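Local coordinates for protein activator of (r)-2-hydroxyglutaryl-coa dehydratase (Acidaminococcus fermentans, PDB 1HUX) that activates (R)-2-hydroxyglutaryl-CoA dehydratase by ATP-dependent electron transfer, using one [4Fe-4S] cluster shared by the two subunits of its homodimer, at residues D9-C17 against S30-P41; W94-D102 against K109-T117. All coordinates share one frame; numbering follows the deposited sequence.

Contact 1: residues D9-C17 against S30-P41; sequences DVGSTASKC and SLVAVGTGTSGP. With ADP (adenosine-5'-diphosphate), chain D.
The phosphate-binding turn of the actin fold, G11-T13, leads into an antiparallel hairpin in which S15 pairs with V32 and C17 with S30, each pair through two backbone hydrogen bonds. A fifth bond, V34 N to T13 O (2.9 Å), carries the pairing up to the turn. There the nucleotide is gripped: S12 OG and the backbone N of T13 each reach ADP O3B at 2.7 Å; the short serine hydroxyl suits a tight turn around a phosphate. K16 starts on the same sheet face as L31 and runs alongside it, then folds back at chi2 (70°) and chi3 (57°), which brings NZ to ADP O1A (3.2 Å) and to A14 O (3.0 Å), a carbonyl that also accepts G11 N. A leucine here would remove the ammonium and would probably leave the diphosphate without this positive mate and A14 O with one donor fewer. On the other face, S15 and C17 are small enough to lie under helix 40-52, where S30 OG bonds to S44 O. V34, just past the strand, lays its CG2 branch on the backbone of A14. S15 OG, anti to its own N (chi1 -165°), bonds weakly to S44 OG and sits 3.5 Å from P41 CB.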
ATOM      1  N   ASP A   9     -11.999  -3.020  25.019  1.00 12.20           N
ATOM      2  CA  ASP A   9     -11.197  -3.207  23.812  1.00 12.20           C
ATOM      3  C   ASP A   9     -10.946  -1.855  23.156  1.00 12.20           C
ATOM      4  O   ASP A   9     -11.791  -1.361  22.416  1.00 12.20           O
ATOM      5  CB  ASP A   9     -11.955  -4.111  22.834  1.00 26.65           C
ATOM      6  CG  ASP A   9     -11.134  -4.467  21.608  1.00 26.65           C
ATOM      7  OD1 ASP A   9     -11.710  -5.044  20.658  1.00 26.65           O
ATOM      8  OD2 ASP A   9      -9.910  -4.178  21.603  1.00 26.65           O
ATOM      9  N   VAL A  10      -9.805  -1.243  23.421  1.00 10.73           N
ATOM     10  CA  VAL A  10      -9.536   0.062  22.822  1.00 10.73           C
ATOM     11  C   VAL A  10      -8.752  -0.068  21.516  1.00 10.73           C
ATOM     12  O   VAL A  10      -7.530  -0.215  21.519  1.00 10.73           O
ATOM     13  CB  VAL A  10      -8.797   1.027  23.843  1.00 12.25           C
ATOM     14  CG1 VAL A  10      -8.023   0.216  24.874  1.00 12.25           C
ATOM     15  CG2 VAL A  10      -7.831   1.977  23.117  1.00 12.25           C
ATOM     16  N   GLY A  11      -9.463  -0.022  20.394  1.00 33.40           N
ATOM     17  CA  GLY A  11      -8.808  -0.138  19.100  1.00 33.40           C
ATOM     18  C   GLY A  11      -8.295   1.180  18.547  1.00 33.40           C
ATOM     19  O   GLY A  11      -8.338   2.206  19.231  1.00 33.40           O
ATOM     20  N   SER A  12      -7.802   1.159  17.312  1.00 37.08           N
ATOM     21  CA  SER A  12      -7.280   2.369  16.669  1.00 37.08           C
ATOM     22  C   SER A  12      -8.419   3.220  16.079  1.00 37.08           C
ATOM     23  O   SER A  12      -8.293   4.432  15.908  1.00 37.08           O
ATOM     24  CB  SER A  12      -6.298   1.981  15.563  1.00 37.69           C
ATOM     25  OG  SER A  12      -6.945   1.168  14.596  1.00 37.69           O
ATOM     26  N   THR A  13      -9.535   2.564  15.789  1.00 24.99           N
ATOM     27  CA  THR A  13     -10.708   3.208  15.214  1.00 24.99           C
ATOM     28  C   THR A  13     -11.765   3.509  16.264  1.00 24.99           C
ATOM     29  O   THR A  13     -12.351   4.587  16.294  1.00 24.99           O
ATOM     30  CB  THR A  13     -11.341   2.286  14.129  1.00 16.19           C
ATOM     31  OG1 THR A  13     -10.546   2.358  12.946  1.00 16.19           O
ATOM     32  CG2 THR A  13     -12.786   2.675  13.809  1.00 16.19           C
ATOM     33  N   ALA A  14     -12.020   2.538  17.123  1.00 33.16           N
ATOM     34  CA  ALA A  14     -13.038   2.726  18.130  1.00 33.16           C
ATOM     35  C   ALA A  14     -12.664   2.030  19.411  1.00 33.16           C
ATOM     36  O   ALA A  14     -11.712   1.259  19.458  1.00 33.16           O
ATOM     37  CB  ALA A  14     -14.353   2.187  17.619  1.00 10.23           C
ATOM     38  N   SER A  15     -13.433   2.309  20.453  1.00 16.06           N
ATOM     39  CA  SER A  15     -13.221   1.706  21.754  1.00 16.06           C
ATOM     40  C   SER A  15     -14.538   1.024  22.092  1.00 16.06           C
ATOM     41  O   SER A  15     -15.589   1.678  22.141  1.00 16.06           O
ATOM     42  CB  SER A  15     -12.887   2.790  22.778  1.00 25.70           C
ATOM     43  OG  SER A  15     -12.356   2.229  23.953  1.00 25.70           O
ATOM     44  N   LYS A  16     -14.488  -0.295  22.279  1.00 11.97           N
ATOM     45  CA  LYS A  16     -15.689  -1.072  22.605  1.00 11.97           C
ATOM     46  C   LYS A  16     -15.611  -1.523  24.056  1.00 11.97           C
ATOM     47  O   LYS A  16     -14.513  -1.729  24.599  1.00 11.97           O
ATOM     48  CB  LYS A  16     -15.828  -2.304  21.694  1.00 10.23           C
ATOM     49  CG  LYS A  16     -16.246  -2.042  20.222  1.00 10.23           C
ATOM     50  CD  LYS A  16     -15.149  -1.367  19.416  1.00 10.23           C
ATOM     51  CE  LYS A  16     -13.854  -2.165  19.406  1.00 10.23           C
ATOM     52  NZ  LYS A  16     -12.763  -1.406  18.723  1.00 10.23           N
ATOM     53  N   CYS A  17     -16.779  -1.666  24.681  1.00 10.23           N
ATOM     54  CA  CYS A  17     -16.863  -2.080  26.068  1.00 10.23           C
ATOM     55  C   CYS A  17     -17.928  -3.115  26.291  1.00 10.23           C
ATOM     56  O   CYS A  17     -19.004  -3.088  25.673  1.00 10.23           O
ATOM     57  CB  CYS A  17     -17.163  -0.892  26.975  1.00 25.82           C
ATOM     58  SG  CYS A  17     -15.746   0.125  27.414  1.00 25.82           S
ATOM     59  N   SER A  30     -20.835  -0.980  24.762  1.00 32.63           N
ATOM     60  CA  SER A  30     -20.781   0.368  24.241  1.00 32.63           C
ATOM     61  C   SER A  30     -19.687   0.485  23.173  1.00 32.63           C
ATOM     62  O   SER A  30     -18.799  -0.373  23.075  1.00 32.63           O
ATOM     63  CB  SER A  30     -20.555   1.361  25.393  1.00 10.23           C
ATOM     64  OG  SER A  30     -19.191   1.459  25.769  1.00 10.23           O
ATOM     65  N   LEU A  31     -19.763   1.544  22.371  1.00 13.85           N
ATOM     66  CA  LEU A  31     -18.799   1.769  21.305  1.00 13.85           C
ATOM     67  C   LEU A  31     -18.644   3.264  21.068  1.00 13.85           C
ATOM     68  O   LEU A  31     -19.625   3.962  20.827  1.00 13.85           O
ATOM     69  CB  LEU A  31     -19.295   1.073  20.034  1.00 12.10           C
ATOM     70  CG  LEU A  31     -18.552   1.246  18.708  1.00 12.10           C
ATOM     71  CD1 LEU A  31     -17.046   1.221  18.866  1.00 12.10           C
ATOM     72  CD2 LEU A  31     -18.993   0.138  17.816  1.00 12.10           C
ATOM     73  N   VAL A  32     -17.410   3.746  21.125  1.00 11.13           N
ATOM     74  CA  VAL A  32     -17.141   5.161  20.944  1.00 11.13           C
ATOM     75  C   VAL A  32     -15.966   5.398  20.009  1.00 11.13           C
ATOM     76  O   VAL A  32     -14.881   4.844  20.215  1.00 11.13           O
ATOM     77  CB  VAL A  32     -16.827   5.835  22.301  1.00 26.67           C
ATOM     78  CG1 VAL A  32     -16.340   7.278  22.078  1.00 26.67           C
ATOM     79  CG2 VAL A  32     -18.054   5.800  23.190  1.00 26.67           C
ATOM     80  N   ALA A  33     -16.167   6.252  19.005  1.00 15.09           N
ATOM     81  CA  ALA A  33     -15.105   6.525  18.048  1.00 15.09           C
ATOM     82  C   ALA A  33     -13.856   7.025  18.746  1.00 15.09           C
ATOM     83  O   ALA A  33     -13.907   7.589  19.828  1.00 15.09           O
ATOM     84  CB  ALA A  33     -15.570   7.513  16.997  1.00 32.49           C
ATOM     85  N   VAL A  34     -12.715   6.742  18.157  1.00 31.52           N
ATOM     86  CA  VAL A  34     -11.487   7.151  18.769  1.00 31.52           C
ATOM     87  C   VAL A  34     -10.912   8.280  17.968  1.00 31.52           C
ATOM     88  O   VAL A  34     -10.443   8.080  16.854  1.00 31.52           O
ATOM     89  CB  VAL A  34     -10.497   5.975  18.824  1.00 10.23           C
ATOM     90  CG1 VAL A  34      -9.128   6.469  19.278  1.00 10.23           C
ATOM     91  CG2 VAL A  34     -11.046   4.878  19.770  1.00 10.23           C
ATOM     92  N   GLY A  35     -10.982   9.482  18.521  1.00 28.63           N
ATOM     93  CA  GLY A  35     -10.425  10.629  17.831  1.00 28.63           C
ATOM     94  C   GLY A  35      -9.229  11.142  18.612  1.00 28.63           C
ATOM     95  O   GLY A  35      -9.060  10.833  19.794  1.00 28.63           O
ATOM     96  N   THR A  36      -8.381  11.919  17.953  1.00 31.45           N
ATOM     97  CA  THR A  36      -7.215  12.481  18.615  1.00 31.45           C
ATOM     98  C   THR A  36      -7.741  13.377  19.731  1.00 31.45           C
ATOM     99  O   THR A  36      -8.641  14.176  19.499  1.00 31.45           O
ATOM    100  CB  THR A  36      -6.410  13.334  17.630  1.00 32.54           C
ATOM    101  OG1 THR A  36      -6.242  12.595  16.416  1.00 32.54           O
ATOM    102  CG2 THR A  36      -5.042  13.703  18.202  1.00 32.54           C
ATOM    103  N   GLY A  37      -7.196  13.246  20.936  1.00 14.71           N
ATOM    104  CA  GLY A  37      -7.657  14.072  22.044  1.00 14.71           C
ATOM    105  C   GLY A  37      -9.077  13.761  22.515  1.00 14.71           C
ATOM    106  O   GLY A  37      -9.406  13.914  23.689  1.00 14.71           O
ATOM    107  N   THR A  38      -9.919  13.316  21.592  1.00 10.23           N
ATOM    108  CA  THR A  38     -11.310  12.971  21.881  1.00 10.23           C
ATOM    109  C   THR A  38     -11.593  12.163  23.185  1.00 10.23           C
ATOM    110  O   THR A  38     -12.729  12.157  23.667  1.00 10.23           O
ATOM    111  CB  THR A  38     -11.918  12.187  20.647  1.00 24.81           C
ATOM    112  OG1 THR A  38     -12.029  13.076  19.526  1.00 24.81           O
ATOM    113  CG2 THR A  38     -13.308  11.567  20.974  1.00 24.81           C
ATOM    114  N   SER A  39     -10.582  11.502  23.757  1.00 23.19           N
ATOM    115  CA  SER A  39     -10.763  10.662  24.961  1.00 23.19           C
ATOM    116  C   SER A  39     -12.041   9.805  24.864  1.00 23.19           C
ATOM    117  O   SER A  39     -12.984   9.927  25.663  1.00 23.19           O
ATOM    118  CB  SER A  39     -10.782  11.515  26.237  1.00 21.59           C
ATOM    119  OG  SER A  39     -11.717  12.572  26.159  1.00 21.59           O
ATOM    120  N   GLY A  40     -12.034   8.926  23.862  1.00 17.75           N
ATOM    121  CA  GLY A  40     -13.152   8.044  23.541  1.00 17.75           C
ATOM    122  C   GLY A  40     -13.132   6.724  24.275  1.00 17.75           C
ATOM    123  O   GLY A  40     -14.177   6.106  24.481  1.00 17.75           O
ATOM    124  N   PRO A  41     -11.942   6.229  24.624  1.00 17.24           N
ATOM    125  CA  PRO A  41     -11.917   4.963  25.352  1.00 17.24           C
ATOM    126  C   PRO A  41     -12.582   5.242  26.707  1.00 17.24           C
ATOM    127  O   PRO A  41     -13.441   4.482  27.176  1.00 17.24           O
ATOM    128  CB  PRO A  41     -10.416   4.664  25.463  1.00 10.23           C
ATOM    129  CG  PRO A  41      -9.742   5.999  25.208  1.00 10.23           C
ATOM    130  CD  PRO A  41     -10.601   6.572  24.136  1.00 10.23           C
TER
HETATM  131  PB  ADP D 506     -10.061  -1.322  15.763  1.00 47.40           P
HETATM  132  O1B ADP D 506      -9.452  -2.642  15.382  1.00 52.98           O
HETATM  133  O2B ADP D 506     -10.673  -1.273  17.197  1.00 51.19           O
HETATM  134  O3B ADP D 506      -9.177  -0.126  15.463  1.00 40.91           O
HETATM  135  PA  ADP D 506     -12.615  -1.965  14.752  1.00 30.62           P
HETATM  136  O1A ADP D 506     -13.657  -1.417  15.690  1.00 43.37           O
HETATM  137  O2A ADP D 506     -12.382  -3.410  14.745  1.00 13.33           O
HETATM  138  O3A ADP D 506     -11.268  -1.134  14.939  1.00 17.84           O
HETATM  139  O5' ADP D 506     -12.916  -1.421  13.320  1.00 42.87           O
HETATM  140  C5' ADP D 506     -14.008  -1.840  12.692  1.00 44.56           C
HETATM  141  C4' ADP D 506     -14.001  -1.557  11.237  1.00 50.86           C
HETATM  142  O4' ADP D 506     -15.315  -1.879  10.691  1.00 56.51           O
HETATM  143  C3' ADP D 506     -13.663  -0.064  10.700  1.00 26.09           C
HETATM  144  O3' ADP D 506     -12.951  -0.100   9.439  1.00 39.80           O
HETATM  145  C2' ADP D 506     -15.077   0.480  10.644  1.00 31.00           C
HETATM  146  O2' ADP D 506     -15.347   1.600   9.738  1.00 45.67           O
HETATM  147  C1' ADP D 506     -15.848  -0.751  10.184  1.00 32.96           C
HETATM  148  N9  ADP D 506     -17.325  -0.688  10.277  1.00 40.19           N
HETATM  149  C8  ADP D 506     -18.008  -0.266  11.343  1.00 25.16           C
HETATM  150  N7  ADP D 506     -19.261  -0.318  11.172  1.00 23.78           N
HETATM  151  C5  ADP D 506     -19.422  -0.807   9.882  1.00 28.86           C
HETATM  152  C6  ADP D 506     -20.559  -1.128   9.065  1.00 29.58           C
HETATM  153  N6  ADP D 506     -21.844  -0.953   9.486  1.00 20.76           N
HETATM  154  N1  ADP D 506     -20.329  -1.622   7.813  1.00 26.59           N
HETATM  155  C2  ADP D 506     -19.065  -1.787   7.391  1.00 34.60           C
HETATM  156  N3  ADP D 506     -17.940  -1.522   8.085  1.00 20.60           N
HETATM  157  C4  ADP D 506     -18.195  -1.033   9.327  1.00 36.76           C

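Contact 2: residues W94-D102 against K109-T117; sequences WPNVHTVID and KVIHVENGT
T99-D102 and K109-V113 form the antiparallel hairpin that opens the second beta sheet of this actin-fold ATPase, with V100 facing I111 and I101 facing V110. The backbone bonds come first: V100 and I111 exchange N-H and C=O both ways, V113 N is held by H98 O, and D102 N bonds to K109 O, while the return bond from K109 N is weak.

Apolar packing uses both faces. V100 and I111 lie beneath helix 82-93, covered by its A90 and L83, and are beta-branched residues of the kind that suits extended strands. V113 packs beside them: its CG2 lies 3.8 Å from V100 CG2, and its CG1 is touched at 4.0 Å by CG2 of V97, which comes from the turn before the strand and also rests on V213 of strand 212-215. On the other face V110 CG1 meets I101 CG1 (4.0 Å) and T99 CG2 (3.8 Å); T99 keeps its hydroxyl for V209 N.

Charged and polar side chains hold the two ends. D102 and K109 run side by side, and the lysine chain, bent at chi3 (96°) and chi4 (79°), brings NZ to D102 OD1 in a salt bridge of 2.6 Å; D107 gives the same ammonium a second carboxylate, so a long, flexible cation suits this place between two acids. At the far end the H98 ring lies beside V113 O and the E114 carboxylate. Its ND1 donates to V113 O at 3.0 Å, the oxygen lying somewhat out of the ring plane. The E114 side chain crosses H98 obliquely, its carboxylate turned 80° to the imidazole, a nearby acid that might stabilise a protonated histidine; at the ring edge E114 OE1 lies in plane, 3.0 Å from H98 CE1.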
ATOM      1  N   TRP A  94     -19.267 -18.783  19.822  1.00 27.81           N
ATOM      2  CA  TRP A  94     -19.311 -20.009  19.035  1.00 27.81           C
ATOM      3  C   TRP A  94     -18.381 -21.016  19.685  1.00 27.81           C
ATOM      4  O   TRP A  94     -17.157 -20.915  19.566  1.00 27.81           O
ATOM      5  CB  TRP A  94     -18.841 -19.732  17.609  1.00 10.23           C
ATOM      6  CG  TRP A  94     -19.617 -18.672  16.879  1.00 10.23           C
ATOM      7  CD1 TRP A  94     -20.862 -18.800  16.317  1.00 10.23           C
ATOM      8  CD2 TRP A  94     -19.184 -17.333  16.604  1.00 10.23           C
ATOM      9  NE1 TRP A  94     -21.226 -17.618  15.703  1.00 10.23           N
ATOM     10  CE2 TRP A  94     -20.217 -16.703  15.863  1.00 10.23           C
ATOM     11  CE3 TRP A  94     -18.025 -16.604  16.909  1.00 10.23           C
ATOM     12  CZ2 TRP A  94     -20.125 -15.379  15.421  1.00 10.23           C
ATOM     13  CZ3 TRP A  94     -17.931 -15.281  16.469  1.00 10.23           C
ATOM     14  CH2 TRP A  94     -18.980 -14.685  15.731  1.00 10.23           C
ATOM     15  N   PRO A  95     -18.958 -22.000  20.385  1.00 20.55           N
ATOM     16  CA  PRO A  95     -18.206 -23.055  21.081  1.00 20.55           C
ATOM     17  C   PRO A  95     -17.219 -23.833  20.209  1.00 20.55           C
ATOM     18  O   PRO A  95     -16.131 -24.185  20.656  1.00 20.55           O
ATOM     19  CB  PRO A  95     -19.305 -23.952  21.633  1.00 16.88           C
ATOM     20  CG  PRO A  95     -20.469 -22.994  21.818  1.00 16.88           C
ATOM     21  CD  PRO A  95     -20.411 -22.166  20.577  1.00 16.88           C
ATOM     22  N   ASN A  96     -17.589 -24.072  18.958  1.00 28.85           N
ATOM     23  CA  ASN A  96     -16.740 -24.842  18.056  1.00 28.85           C
ATOM     24  C   ASN A  96     -15.769 -24.062  17.185  1.00 28.85           C
ATOM     25  O   ASN A  96     -15.246 -24.591  16.200  1.00 28.85           O
ATOM     26  CB  ASN A  96     -17.617 -25.717  17.175  1.00 21.04           C
ATOM     27  CG  ASN A  96     -18.532 -26.602  17.990  1.00 21.04           C
ATOM     28  OD1 ASN A  96     -18.091 -27.221  18.961  1.00 21.04           O
ATOM     29  ND2 ASN A  96     -19.807 -26.671  17.606  1.00 21.04           N
ATOM     30  N   VAL A  97     -15.519 -22.808  17.536  1.00 27.36           N
ATOM     31  CA  VAL A  97     -14.587 -22.017  16.753  1.00 27.36           C
ATOM     32  C   VAL A  97     -13.236 -22.685  16.817  1.00 27.36           C
ATOM     33  O   VAL A  97     -12.918 -23.369  17.788  1.00 27.36           O
ATOM     34  CB  VAL A  97     -14.412 -20.579  17.305  1.00 27.19           C
ATOM     35  CG1 VAL A  97     -15.678 -19.806  17.116  1.00 27.19           C
ATOM     36  CG2 VAL A  97     -14.018 -20.615  18.781  1.00 27.19           C
ATOM     37  N   HIS A  98     -12.445 -22.482  15.775  1.00 15.32           N
ATOM     38  CA  HIS A  98     -11.094 -23.026  15.715  1.00 15.32           C
ATOM     39  C   HIS A  98     -10.279 -22.054  14.898  1.00 15.32           C
ATOM     40  O   HIS A  98      -9.050 -22.008  14.985  1.00 15.32           O
ATOM     41  CB  HIS A  98     -11.107 -24.406  15.075  1.00 25.36           C
ATOM     42  CG  HIS A  98     -11.553 -25.494  16.008  1.00 25.36           C
ATOM     43  ND1 HIS A  98     -10.828 -25.863  17.126  1.00 25.36           N
ATOM     44  CD2 HIS A  98     -12.647 -26.295  15.989  1.00 25.36           C
ATOM     45  CE1 HIS A  98     -11.455 -26.845  17.747  1.00 25.36           C
ATOM     46  NE2 HIS A  98     -12.562 -27.127  17.078  1.00 25.36           N
ATOM     47  N   THR A  99     -11.002 -21.252  14.125  1.00 19.25           N
ATOM     48  CA  THR A  99     -10.392 -20.244  13.275  1.00 19.25           C
ATOM     49  C   THR A  99     -11.202 -18.956  13.350  1.00 19.25           C
ATOM     50  O   THR A  99     -12.422 -18.943  13.114  1.00 19.25           O
ATOM     51  CB  THR A  99     -10.300 -20.726  11.786  1.00 20.96           C
ATOM     52  OG1 THR A  99      -9.403 -21.846  11.691  1.00 20.96           O
ATOM     53  CG2 THR A  99      -9.782 -19.606  10.896  1.00 20.96           C
ATOM     54  N   VAL A 100     -10.506 -17.872  13.682  1.00 11.99           N
ATOM     55  CA  VAL A 100     -11.131 -16.560  13.813  1.00 11.99           C
ATOM     56  C   VAL A 100     -10.504 -15.541  12.875  1.00 11.99           C
ATOM     57  O   VAL A 100      -9.307 -15.248  12.952  1.00 11.99           O
ATOM     58  CB  VAL A 100     -11.008 -16.000  15.276  1.00 15.38           C
ATOM     59  CG1 VAL A 100     -11.590 -14.608  15.338  1.00 15.38           C
ATOM     60  CG2 VAL A 100     -11.751 -16.893  16.277  1.00 15.38           C
ATOM     61  N   ILE A 101     -11.320 -15.001  11.984  1.00 12.09           N
ATOM     62  CA  ILE A 101     -10.842 -13.980  11.066  1.00 12.09           C
ATOM     63  C   ILE A 101     -11.289 -12.625  11.608  1.00 12.09           C
ATOM     64  O   ILE A 101     -12.486 -12.345  11.635  1.00 12.09           O
ATOM     65  CB  ILE A 101     -11.439 -14.170   9.669  1.00 15.49           C
ATOM     66  CG1 ILE A 101     -11.034 -15.535   9.130  1.00 15.49           C
ATOM     67  CG2 ILE A 101     -10.942 -13.075   8.742  1.00 15.49           C
ATOM     68  CD1 ILE A 101     -11.630 -15.848   7.783  1.00 15.49           C
ATOM     69  N   ASP A 102     -10.337 -11.799  12.042  1.00 10.23           N
ATOM     70  CA  ASP A 102     -10.658 -10.483  12.599  1.00 10.23           C
ATOM     71  C   ASP A 102     -10.152  -9.323  11.766  1.00 10.23           C
ATOM     72  O   ASP A 102      -8.944  -9.039  11.747  1.00 10.23           O
ATOM     73  CB  ASP A 102     -10.090 -10.342  14.019  1.00 29.55           C
ATOM     74  CG  ASP A 102     -10.208  -8.919  14.567  1.00 29.55           C
ATOM     75  OD1 ASP A 102      -9.160  -8.319  14.902  1.00 29.55           O
ATOM     76  OD2 ASP A 102     -11.352  -8.409  14.656  1.00 29.55           O
ATOM     77  N   LYS A 109      -6.042 -10.122  10.972  1.00 10.28           N
ATOM     78  CA  LYS A 109      -5.383 -11.221  11.684  1.00 10.28           C
ATOM     79  C   LYS A 109      -6.279 -12.458  11.752  1.00 10.28           C
ATOM     80  O   LYS A 109      -7.482 -12.369  12.031  1.00 10.28           O
ATOM     81  CB  LYS A 109      -4.965 -10.767  13.090  1.00 37.41           C
ATOM     82  CG  LYS A 109      -6.104 -10.365  14.006  1.00 37.41           C
ATOM     83  CD  LYS A 109      -5.566  -9.863  15.336  1.00 37.41           C
ATOM     84  CE  LYS A 109      -5.440  -8.337  15.373  1.00 37.41           C
ATOM     85  NZ  LYS A 109      -6.761  -7.663  15.610  1.00 37.41           N
ATOM     86  N   VAL A 110      -5.696 -13.614  11.450  1.00 23.14           N
ATOM     87  CA  VAL A 110      -6.450 -14.858  11.477  1.00 23.14           C
ATOM     88  C   VAL A 110      -5.916 -15.666  12.638  1.00 23.14           C
ATOM     89  O   VAL A 110      -4.706 -15.875  12.758  1.00 23.14           O
ATOM     90  CB  VAL A 110      -6.273 -15.664  10.190  1.00 18.04           C
ATOM     91  CG1 VAL A 110      -7.330 -16.756  10.133  1.00 18.04           C
ATOM     92  CG2 VAL A 110      -6.375 -14.754   8.986  1.00 18.04           C
ATOM     93  N   ILE A 111      -6.823 -16.120  13.488  1.00 19.32           N
ATOM     94  CA  ILE A 111      -6.431 -16.857  14.677  1.00 19.32           C
ATOM     95  C   ILE A 111      -6.960 -18.292  14.771  1.00 19.32           C
ATOM     96  O   ILE A 111      -8.152 -18.555  14.541  1.00 19.32           O
ATOM     97  CB  ILE A 111      -6.881 -16.068  15.950  1.00 16.15           C
ATOM     98  CG1 ILE A 111      -6.324 -14.644  15.899  1.00 16.15           C
ATOM     99  CG2 ILE A 111      -6.412 -16.779  17.219  1.00 16.15           C
ATOM    100  CD1 ILE A 111      -6.892 -13.743  16.972  1.00 16.15           C
ATOM    101  N   HIS A 112      -6.066 -19.220  15.101  1.00 17.34           N
ATOM    102  CA  HIS A 112      -6.487 -20.597  15.274  1.00 17.34           C
ATOM    103  C   HIS A 112      -6.794 -20.729  16.763  1.00 17.34           C
ATOM    104  O   HIS A 112      -5.965 -20.374  17.611  1.00 17.34           O
ATOM    105  CB  HIS A 112      -5.382 -21.577  14.872  1.00 26.46           C
ATOM    106  CG  HIS A 112      -5.816 -23.011  14.932  1.00 26.46           C
ATOM    107  ND1 HIS A 112      -5.360 -23.891  15.895  1.00 26.46           N
ATOM    108  CD2 HIS A 112      -6.743 -23.693  14.212  1.00 26.46           C
ATOM    109  CE1 HIS A 112      -5.996 -25.045  15.768  1.00 26.46           C
ATOM    110  NE2 HIS A 112      -6.841 -24.952  14.755  1.00 26.46           N
ATOM    111  N   VAL A 113      -7.986 -21.230  17.076  1.00 26.91           N
ATOM    112  CA  VAL A 113      -8.426 -21.355  18.467  1.00 26.91           C
ATOM    113  C   VAL A 113      -8.671 -22.776  18.951  1.00 26.91           C
ATOM    114  O   VAL A 113      -9.293 -23.585  18.256  1.00 26.91           O
ATOM    115  CB  VAL A 113      -9.743 -20.557  18.710  1.00 30.73           C
ATOM    116  CG1 VAL A 113     -10.208 -20.749  20.140  1.00 30.73           C
ATOM    117  CG2 VAL A 113      -9.536 -19.073  18.404  1.00 30.73           C
ATOM    118  N   GLU A 114      -8.195 -23.049  20.163  1.00 31.25           N
ATOM    119  CA  GLU A 114      -8.356 -24.345  20.812  1.00 31.25           C
ATOM    120  C   GLU A 114      -8.625 -24.076  22.289  1.00 31.25           C
ATOM    121  O   GLU A 114      -7.788 -23.471  22.978  1.00 31.25           O
ATOM    122  CB  GLU A 114      -7.087 -25.197  20.655  1.00 38.94           C
ATOM    123  CG  GLU A 114      -6.804 -25.652  19.229  1.00 38.94           C
ATOM    124  CD  GLU A 114      -7.695 -26.805  18.764  1.00 38.94           C
ATOM    125  OE1 GLU A 114      -8.851 -26.928  19.241  1.00 38.94           O
ATOM    126  OE2 GLU A 114      -7.238 -27.586  17.899  1.00 38.94           O
ATOM    127  N   ASN A 115      -9.793 -24.521  22.768  1.00 10.80           N
ATOM    128  CA  ASN A 115     -10.185 -24.318  24.173  1.00 10.80           C
ATOM    129  C   ASN A 115     -10.038 -22.842  24.491  1.00 10.80           C
ATOM    130  O   ASN A 115      -9.197 -22.468  25.315  1.00 10.80           O
ATOM    131  CB  ASN A 115      -9.287 -25.115  25.134  1.00 35.03           C
ATOM    132  CG  ASN A 115      -9.484 -26.624  25.022  1.00 35.03           C
ATOM    133  OD1 ASN A 115     -10.592 -27.137  25.196  1.00 35.03           O
ATOM    134  ND2 ASN A 115      -8.401 -27.343  24.742  1.00 35.03           N
ATOM    135  N   GLY A 116     -10.836 -22.014  23.808  1.00 26.35           N
ATOM    136  CA  GLY A 116     -10.804 -20.572  24.017  1.00 26.35           C
ATOM    137  C   GLY A 116      -9.432 -19.916  24.041  1.00 26.35           C
ATOM    138  O   GLY A 116      -9.262 -18.810  24.556  1.00 26.35           O
ATOM    139  N   THR A 117      -8.442 -20.586  23.476  1.00 20.01           N
ATOM    140  CA  THR A 117      -7.094 -20.041  23.454  1.00 20.01           C
ATOM    141  C   THR A 117      -6.523 -19.889  22.039  1.00 20.01           C
ATOM    142  O   THR A 117      -6.940 -20.573  21.080  1.00 20.01           O
ATOM    143  CB  THR A 117      -6.156 -20.928  24.272  1.00 12.48           C
ATOM    144  OG1 THR A 117      -6.688 -21.058  25.591  1.00 12.48           O
ATOM    145  CG2 THR A 117      -4.750 -20.333  24.331  1.00 12.48           C
TER

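Overall arrangement
Contacts 1 and 2 are hairpins of adjacent strands in two five-stranded sheets of the same order, 3-2-1-4-5, in the two halves of the actin fold, but not at equivalent places: contact 1 joins the second and third strands of its sheet, contact 2 the first and second of the other. Their centres are 24 Å apart, on opposite sides of the chain's centre, and their nearest atoms about 7 Å, without touching. The nucleotide lies in the cleft between them. Contact 1 grips the phosphates directly, whereas contact 2 approaches with its D102 end: that side chain is about 5 Å from ADP and about 8 Å from those of K16 and Q243, two ATP-binding residues. The H98 end points away from the cleft.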